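Local coordinates for protein formimidoylglutamase (Bacillus subtilis, PDB 3M1R) that hydrolyses N-formimidoyl-L-glutamate to L-glutamate and formamide in histidine degradation, using a pair of manganese ions in each subunit, at residues Asn168-Pro171 with Phe172-Leu176. Sequence-based numbering, arbitrary orientation.
Sequences NGTP and FRRLL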
# COMPACT_ATOMS: atom_id res chain seq x y z
N ASN D 168 13.46 22.68 9.60
CA ASN D 168 12.32 22.22 10.35
C ASN D 168 12.40 22.56 11.83
O ASN D 168 11.44 23.04 12.42
CB ASN D 168 12.21 20.70 10.20
CG ASN D 168 10.81 20.26 9.92
OD1 ASN D 168 10.01 21.05 9.44
ND2 ASN D 168 10.50 19.00 10.20
N GLY D 169 13.56 22.30 12.41
CA GLY D 169 13.73 22.36 13.84
C GLY D 169 14.20 23.67 14.42
O GLY D 169 14.53 23.73 15.61
N THR D 170 14.23 24.73 13.61
CA THR D 170 14.85 25.98 14.08
C THR D 170 13.90 27.10 14.53
O THR D 170 14.37 28.13 15.02
CB THR D 170 15.79 26.57 13.02
OG1 THR D 170 15.02 27.07 11.92
CG2 THR D 170 16.77 25.52 12.52
N PRO D 171 12.57 26.93 14.37
CA PRO D 171 11.72 28.12 14.49
C PRO D 171 11.92 28.83 15.82
O PRO D 171 12.02 30.05 15.86
CB PRO D 171 10.30 27.56 14.46
CG PRO D 171 10.42 26.13 14.10
CD PRO D 171 11.79 25.68 14.45
N PHE D 172 11.97 28.07 16.91
CA PHE D 172 11.97 28.69 18.22
C PHE D 172 13.32 29.26 18.65
O PHE D 172 13.37 30.19 19.46
CB PHE D 172 11.37 27.76 19.28
CG PHE D 172 9.91 27.59 19.12
CD1 PHE D 172 9.40 26.50 18.45
CD2 PHE D 172 9.04 28.56 19.59
CE1 PHE D 172 8.04 26.37 18.28
CE2 PHE D 172 7.69 28.43 19.42
CZ PHE D 172 7.19 27.34 18.77
N ARG D 173 14.41 28.72 18.10
CA ARG D 173 15.71 29.35 18.31
C ARG D 173 15.72 30.71 17.63
O ARG D 173 16.21 31.70 18.18
CB ARG D 173 16.84 28.47 17.76
CG ARG D 173 18.24 28.88 18.24
CD ARG D 173 19.30 27.86 17.84
NE ARG D 173 20.54 28.06 18.59
CZ ARG D 173 20.99 27.23 19.52
NH1 ARG D 173 22.13 27.51 20.15
NH2 ARG D 173 20.32 26.13 19.82
N ARG D 174 15.17 30.77 16.42
CA ARG D 174 15.08 32.02 15.69
C ARG D 174 14.23 33.02 16.47
O ARG D 174 14.62 34.17 16.63
CB ARG D 174 14.51 31.81 14.29
CG ARG D 174 15.58 31.55 13.24
CD ARG D 174 14.98 31.45 11.84
NE ARG D 174 15.98 31.73 10.82
CZ ARG D 174 16.29 32.96 10.39
NH1 ARG D 174 15.67 34.01 10.90
NH2 ARG D 174 17.21 33.12 9.46
N LEU D 175 13.08 32.56 16.98
CA LEU D 175 12.21 33.43 17.76
C LEU D 175 12.92 33.93 19.02
O LEU D 175 12.99 35.13 19.25
CB LEU D 175 10.89 32.73 18.09
CG LEU D 175 9.97 32.46 16.90
CD1 LEU D 175 9.01 31.31 17.19
CD2 LEU D 175 9.20 33.71 16.49
N LEU D 176 13.46 33.01 19.83
CA LEU D 176 14.16 33.40 21.06
C LEU D 176 15.37 34.32 20.82
O LEU D 176 15.50 35.38 21.45
CB LEU D 176 14.62 32.16 21.83
CG LEU D 176 13.71 31.61 22.92
CD1 LEU D 176 12.50 32.49 23.10
CD2 LEU D 176 13.28 30.21 22.60
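Thr-170 and Arg-174 meet through the backbone: the amide N of Arg-174 gives its hydrogen to the carbonyl O of Thr-170 at 3.1 Å, and the bond is nearly straight (171° at the hydrogen). One residue on, Leu-175 N reaches Pro-171 O at 2.9 Å in the plane of that carbonyl. These are the first i to i+4 bonds of helix 171-178, and Pro-171, whose ring nitrogen has no hydrogen to give, sits in the first turn, where none is needed.

The tight side faces the protein interior. Leu-175 lays its branch alongside the Pro-171 carbonyl, with CG 3.3 Å from Pro-171 O. It is placed there by a first torsion that sets CG anti to the residue's own carbonyl carbon (chi1 -68°). Phe-172 starts out pointing away from Pro-171, yet its CD1 lies 4.2 Å from CB of Pro-171. The Phe-172 and Leu-175 side chains both pack on Ile-137 of helix 133-141, and Phe-172 also touches Val-149 and Asp-157.

The two arginines make up the looser side, only partly buried. Arg-174 brushes Pro-171 O with CB at 3.4 Å, then runs out extended past buried Thr-170, its CD 4.4 Å from the threonine OG1. Arg-173 likewise leaves the turn, CG anti to the backbone N (chi1 -166°). The polar ends are all held outside the turn: Arg-174 NH1 in a salt bridge with Glu-178, Arg-173 NH2 in a hydrogen bond to Val-158 O, and Thr-170 OG1 in a hydrogen bond with Thr-167 O.

With the Pro-171 side chain about 7 Å from a bound calcium ion and close to the metal ligand Asn-130, this is the N-terminal end of a helix, with proline in its first turn, beside the binuclear metal site of the arginase-family alpha/beta fold.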